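Local coordinates for O-methyltransferase family 2 (Planctopirus limnophila, PDB 5I2H), which probably transfers methyl groups from S-adenosyl-L-methionine to hydroxyl groups of small molecules, and binds the flavone apigenin, at residues Asp301-Ser306 and His357-Glu362. Residues are numbered along the deposited sequence; the frame is centred on the assembly and turned at random.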
loop_
_atom_site.group_PDB
_atom_site.type_symbol
_atom_site.label_atom_id
_atom_site.label_comp_id
_atom_site.label_asym_id
_atom_site.label_seq_id
_atom_site.Cartn_x
_atom_site.Cartn_y
_atom_site.Cartn_z
ATOM N N ASP A 301 17.101 -14.982 -1.836
ATOM C CA ASP A 301 16.736 -13.575 -1.814
ATOM C C ASP A 301 15.511 -13.397 -2.698
ATOM O O ASP A 301 14.978 -14.368 -3.261
ATOM C CB ASP A 301 17.930 -12.696 -2.258
ATOM C CG ASP A 301 17.983 -11.388 -1.495
ATOM O OD1 ASP A 301 17.027 -10.598 -1.650
ATOM O OD2 ASP A 301 18.930 -11.190 -0.700
ATOM N N VAL A 302 15.024 -12.162 -2.759
ATOM C CA VAL A 302 13.929 -11.855 -3.670
ATOM C C VAL A 302 14.537 -11.459 -5.012
ATOM O O VAL A 302 15.753 -11.217 -5.109
ATOM C CB VAL A 302 13.013 -10.748 -3.109
ATOM C CG1 VAL A 302 12.312 -11.245 -1.843
ATOM C CG2 VAL A 302 13.822 -9.423 -2.861
ATOM N N LEU A 303 13.714 -11.397 -6.055
ATOM C CA LEU A 303 14.203 -11.065 -7.393
ATOM C C LEU A 303 13.341 -10.005 -8.059
ATOM O O LEU A 303 12.126 -10.190 -8.198
ATOM C CB LEU A 303 14.230 -12.294 -8.290
ATOM C CG LEU A 303 15.172 -13.406 -7.834
ATOM C CD1 LEU A 303 14.929 -14.665 -8.731
ATOM C CD2 LEU A 303 16.633 -12.961 -7.851
ATOM N N LEU A 304 13.975 -8.915 -8.495
ATOM C CA LEU A 304 13.391 -8.071 -9.528
ATOM C C LEU A 304 13.501 -8.761 -10.878
ATOM O O LEU A 304 14.381 -9.616 -11.091
ATOM C CB LEU A 304 14.102 -6.719 -9.607
ATOM C CG LEU A 304 13.848 -5.785 -8.434
ATOM C CD1 LEU A 304 14.782 -4.616 -8.503
ATOM C CD2 LEU A 304 12.377 -5.279 -8.430
ATOM N N ASN A 305 12.619 -8.356 -11.812
ATOM C CA ASN A 305 12.698 -8.900 -13.163
ATOM C C ASN A 305 13.943 -8.342 -13.868
ATOM O O ASN A 305 14.642 -7.463 -13.348
ATOM C CB ASN A 305 11.402 -8.630 -13.943
ATOM C CG ASN A 305 11.117 -7.155 -14.153
ATOM O OD1 ASN A 305 12.002 -6.312 -14.058
ATOM N ND2 ASN A 305 9.861 -6.843 -14.485
ATOM N N SER A 306 14.246 -8.887 -15.052
ATOM C CA SER A 306 15.548 -8.619 -15.659
ATOM C C SER A 306 15.712 -7.173 -16.122
ATOM O O SER A 306 16.844 -6.697 -16.224
ATOM C CB SER A 306 15.795 -9.588 -16.818
ATOM O OG SER A 306 14.813 -9.415 -17.826
ATOM N N HIS A 357 13.730 -16.805 -3.516
ATOM C CA HIS A 357 14.278 -17.671 -4.550
ATOM C C HIS A 357 15.618 -18.180 -4.075
ATOM O O HIS A 357 16.405 -17.410 -3.536
ATOM C CB HIS A 357 14.480 -16.927 -5.870
ATOM C CG HIS A 357 13.199 -16.630 -6.557
ATOM N ND1 HIS A 357 12.443 -15.510 -6.283
ATOM C CD2 HIS A 357 12.493 -17.363 -7.449
ATOM C CE1 HIS A 357 11.340 -15.544 -7.015
ATOM N NE2 HIS A 357 11.344 -16.658 -7.727
ATOM N N LEU A 358 15.874 -19.466 -4.283
ATOM C CA LEU A 358 17.172 -20.061 -3.980
ATOM C C LEU A 358 17.955 -20.097 -5.287
ATOM O O LEU A 358 17.574 -20.807 -6.233
ATOM C CB LEU A 358 17.009 -21.460 -3.382
ATOM C CG LEU A 358 18.290 -22.296 -3.301
ATOM C CD1 LEU A 358 19.419 -21.614 -2.480
ATOM C CD2 LEU A 358 17.956 -23.699 -2.747
ATOM N N ILE A 359 19.019 -19.307 -5.353
ATOM C CA ILE A 359 19.919 -19.294 -6.499
ATOM C C ILE A 359 21.103 -20.183 -6.147
ATOM O O ILE A 359 21.863 -19.872 -5.227
ATOM C CB ILE A 359 20.377 -17.864 -6.821
ATOM C CG1 ILE A 359 19.180 -16.943 -7.032
ATOM C CG2 ILE A 359 21.360 -17.827 -8.022
ATOM C CD1 ILE A 359 19.647 -15.482 -7.049
ATOM N N LEU A 360 21.280 -21.266 -6.896
ATOM C CA LEU A 360 22.312 -22.260 -6.636
ATOM C C LEU A 360 23.453 -22.101 -7.630
ATOM O O LEU A 360 23.207 -22.001 -8.837
ATOM C CB LEU A 360 21.735 -23.672 -6.747
ATOM C CG LEU A 360 20.831 -24.140 -5.638
ATOM C CD1 LEU A 360 19.473 -24.341 -6.211
ATOM C CD2 LEU A 360 21.390 -25.446 -5.107
ATOM N N SER A 361 24.686 -22.058 -7.113
ATOM C CA SER A 361 25.891 -22.017 -7.929
ATOM C C SER A 361 26.931 -22.952 -7.327
ATOM O O SER A 361 26.889 -23.276 -6.134
ATOM C CB SER A 361 26.451 -20.600 -8.037
ATOM O OG SER A 361 25.456 -19.696 -8.477
ATOM N N GLU A 362 27.876 -23.381 -8.167
ATOM C CA GLU A 362 28.805 -24.441 -7.800
ATOM C C GLU A 362 30.246 -23.998 -8.031
ATOM O O GLU A 362 30.564 -23.388 -9.054
ATOM C CB GLU A 362 28.507 -25.726 -8.596
ATOM C CG GLU A 362 29.283 -26.935 -8.110
ATOM C CD GLU A 362 28.913 -28.226 -8.836
ATOM O OE1 GLU A 362 27.707 -28.505 -9.016
ATOM O OE2 GLU A 362 29.830 -28.966 -9.226
#
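His-357, the first residue of its strand, meets Asp-301 of strand 296-301 as an antiparallel hydrogen-bonded pair. The two backbones exchange both bonds: His-357 N gives to Asp-301 O at 2.7 Å, somewhat bent at the hydrogen (140°), and Asp-301 N returns one to His-357 O at 3.0 Å. The Asp-301 carboxylate turns away from strand 357-362: OD1 takes the N-H of Val-302 at 2.8 Å, on its anti side, and is also hydrogen-bonded to His-273, a residue of the apigenin pocket. Further along, Leu-303 comes back over the imidazole. Its CD1 methyl sits over one face of the His-357 ring, 3.7 Å from the centroid, but displaced toward the rim on the CG-ND1 side, with CD1 to CG of His-357 at 3.4 Å. This is a CH-pi contact. With CG beside the backbone N and anti to the carbonyl carbon (chi1 -72°), the histidine ring lies under Leu-303, while ND1 makes a weak hydrogen bond to the carbonyl of His-355. Two residues on, Ile-359 lies on the same side of the strand, and its CD1 meets the other methyl of Leu-303, CD2, at 4.0 Å; the leucine fork thus touches ring and isoleucine with separate branches. Tyr-335 of helix 332-341 packs against both Leu-303 and Ile-359. The contact joins strand 296-301 to the antiparallel strand 357-362, with the Asp-301 side chain about 6 Å from the bound apigenin, in the 3-2-1-4-5-7-6 sheet of the Rossmann-like class I methyltransferase fold.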